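Local coordinates for protein collagen alpha-1(XV) chain (PDB 3N3F) that probably brings three collagen XV chains together into a trimer, and so helps chain association and triple-helix folding in basement membranes, at residues A[16-22]-A[36-41]. Residues are numbered along the deposited sequence; the frame is centred on the assembly and turned at random.
Sequences AHLVIEG and RVRDGW
R36 reaches from a beta hairpin to A16 in the loop between helix 9-13 and strand 23-27, within the trimerization domain of this multiplexin collagen. The hairpin joins strands 32-37 and 40-43 through a type II turn from V37 to G40. The tight side is built round the buried R36 side chain. Bent at chi2 (-53°), it crosses V19 and lays CG 3.3 Å from V19 CG1, then carries the guanidinium to the A16 carbonyl. R36 grips A16 O side-on: NH2 donates at 2.7 Å from above the carbonyl plane, NE at 3.1 Å within that plane on a lone pair. A16 O lies almost exactly in the guanidinium plane, so the two bonds hold the group's rotation. R36 NH1 turns back and donates to V37 O at 2.8 Å, bracing the side chain against its own turn, so that the arginine bridges turn and loop. With an alanine in place of R36, A16 O is likely to lose both guanidinium donors, V37 O one of its donors, and a gap would probably open beside V19. Next to the arginine, A16 CB sits 3.4 Å from W41 CZ2; W41 also packs on helix 9-13 and joins an antiparallel ladder with a strand of the second subunit. The outer side is looser, partly open to solvent and partly bordered by the second subunit. There E21 and R38 run side by side without pairing: E21 OE2 is hydrogen-bonded to Y26 OH of the second subunit, and R38 NH2 to D29 O of that subunit. Where the loop enters strand 23-27, G22 N donates to R36 O at a very short 2.5 Å, tilted 25° from the carbonyl plane.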
loop_
_atom_site.group_PDB
_atom_site.type_symbol
_atom_site.label_atom_id
_atom_site.label_comp_id
_atom_site.label_asym_id
_atom_site.label_seq_id
_atom_site.Cartn_x
_atom_site.Cartn_y
_atom_site.Cartn_z
ATOM N N ALA A 16 3.342 4.552 18.369
ATOM C CA ALA A 16 4.243 4.938 17.294
ATOM C C ALA A 16 5.575 4.197 17.345
ATOM O O ALA A 16 6.187 3.937 16.310
ATOM C CB ALA A 16 4.489 6.447 17.341
ATOM N N HIS A 17 6.028 3.856 18.546
ATOM C CA HIS A 17 7.303 3.165 18.696
ATOM C C HIS A 17 7.228 1.654 18.528
ATOM O O HIS A 17 8.248 0.966 18.593
ATOM C CB HIS A 17 7.928 3.518 20.043
ATOM C CG HIS A 17 8.198 4.981 20.205
ATOM N ND1 HIS A 17 8.909 5.710 19.275
ATOM C CD2 HIS A 17 7.836 5.855 21.173
ATOM C CE1 HIS A 17 8.973 6.972 19.664
ATOM N NE2 HIS A 17 8.329 7.086 20.812
ATOM N N LEU A 18 6.025 1.136 18.309
ATOM C CA LEU A 18 5.854 -0.296 18.103
ATOM C C LEU A 18 5.830 -0.595 16.609
ATOM O O LEU A 18 5.817 -1.753 16.201
ATOM C CB LEU A 18 4.554 -0.794 18.745
ATOM C CG LEU A 18 4.458 -0.746 20.272
ATOM C CD1 LEU A 18 3.139 -1.360 20.721
ATOM C CD2 LEU A 18 5.626 -1.501 20.880
ATOM N N VAL A 19 5.828 0.454 15.794
ATOM C CA VAL A 19 5.796 0.282 14.347
ATOM C C VAL A 19 7.011 0.912 13.685
ATOM O O VAL A 19 7.281 2.097 13.871
ATOM C CB VAL A 19 4.531 0.917 13.733
ATOM C CG1 VAL A 19 4.425 0.537 12.261
ATOM C CG2 VAL A 19 3.290 0.471 14.499
ATOM N N ILE A 20 7.735 0.116 12.904
ATOM C CA ILE A 20 8.923 0.605 12.215
ATOM C C ILE A 20 8.535 1.421 10.989
ATOM O O ILE A 20 7.574 1.102 10.293
ATOM C CB ILE A 20 9.836 -0.558 11.749
ATOM C CG1 ILE A 20 10.283 -1.396 12.951
ATOM C CG2 ILE A 20 11.060 -0.001 11.022
ATOM C CD1 ILE A 20 11.174 -0.653 13.920
ATOM N N GLU A 21 9.287 2.484 10.742
ATOM C CA GLU A 21 9.054 3.340 9.590
ATOM C C GLU A 21 8.965 2.472 8.334
ATOM O O GLU A 21 9.680 1.480 8.207
ATOM C CB GLU A 21 10.206 4.346 9.482
ATOM C CG GLU A 21 10.432 4.961 8.115
ATOM C CD GLU A 21 11.519 6.027 8.142
ATOM O OE1 GLU A 21 12.545 5.818 8.824
ATOM O OE2 GLU A 21 11.353 7.069 7.480
ATOM N N GLY A 22 8.070 2.833 7.420
ATOM C CA GLY A 22 7.917 2.067 6.194
ATOM C C GLY A 22 7.002 0.861 6.311
ATOM O O GLY A 22 6.997 0.002 5.430
ATOM N N ARG A 36 3.480 4.042 8.372
ATOM C CA ARG A 36 4.356 4.595 9.388
ATOM C C ARG A 36 5.555 5.195 8.650
ATOM O O ARG A 36 6.249 4.494 7.917
ATOM C CB ARG A 36 4.824 3.475 10.320
ATOM C CG ARG A 36 4.788 3.802 11.797
ATOM C CD ARG A 36 5.534 5.065 12.088
ATOM N NE ARG A 36 6.036 5.121 13.453
ATOM C CZ ARG A 36 6.815 6.101 13.896
ATOM N NH1 ARG A 36 7.156 7.080 13.073
ATOM N NH2 ARG A 36 7.266 6.094 15.142
ATOM N N VAL A 37 5.784 6.491 8.817
ATOM C CA VAL A 37 6.917 7.132 8.157
ATOM C C VAL A 37 7.770 7.884 9.165
ATOM O O VAL A 37 7.546 7.806 10.369
ATOM C CB VAL A 37 6.463 8.125 7.064
ATOM C CG1 VAL A 37 5.624 7.403 6.027
ATOM C CG2 VAL A 37 5.687 9.271 7.684
ATOM N N ARG A 38 8.757 8.611 8.664
ATOM C CA ARG A 38 9.635 9.376 9.533
ATOM C C ARG A 38 8.854 10.476 10.251
ATOM O O ARG A 38 8.248 11.341 9.615
ATOM C CB ARG A 38 10.767 9.990 8.710
ATOM C CG ARG A 38 11.760 10.819 9.501
ATOM C CD ARG A 38 12.800 11.402 8.559
ATOM N NE ARG A 38 12.173 12.181 7.493
ATOM C CZ ARG A 38 12.794 12.577 6.387
ATOM N NH1 ARG A 38 14.068 12.268 6.188
ATOM N NH2 ARG A 38 12.137 13.283 5.475
ATOM N N ASP A 39 8.873 10.418 11.580
ATOM C CA ASP A 39 8.204 11.390 12.441
ATOM C C ASP A 39 6.682 11.350 12.448
ATOM O O ASP A 39 6.034 12.330 12.815
ATOM C CB ASP A 39 8.677 12.805 12.100
ATOM C CG ASP A 39 10.186 12.943 12.165
ATOM O OD1 ASP A 39 10.781 12.507 13.173
ATOM O OD2 ASP A 39 10.775 13.492 11.212
ATOM N N GLY A 40 6.102 10.223 12.050
ATOM C CA GLY A 40 4.655 10.135 12.068
ATOM C C GLY A 40 4.058 9.075 11.171
ATOM O O GLY A 40 4.624 8.001 10.988
ATOM N N TRP A 41 2.893 9.395 10.621
ATOM C CA TRP A 41 2.174 8.502 9.732
ATOM C C TRP A 41 1.583 9.332 8.604
ATOM O O TRP A 41 1.532 10.562 8.674
ATOM C CB TRP A 41 1.005 7.823 10.457
ATOM C CG TRP A 41 1.324 7.168 11.766
ATOM C CD1 TRP A 41 1.504 5.833 11.994
ATOM C CD2 TRP A 41 1.428 7.809 13.041
ATOM N NE1 TRP A 41 1.705 5.603 13.333
ATOM C CE2 TRP A 41 1.662 6.800 14.000
ATOM C CE3 TRP A 41 1.340 9.143 13.469
ATOM C CZ2 TRP A 41 1.814 7.080 15.364
ATOM C CZ3 TRP A 41 1.490 9.421 14.827
ATOM C CH2 TRP A 41 1.723 8.393 15.756
#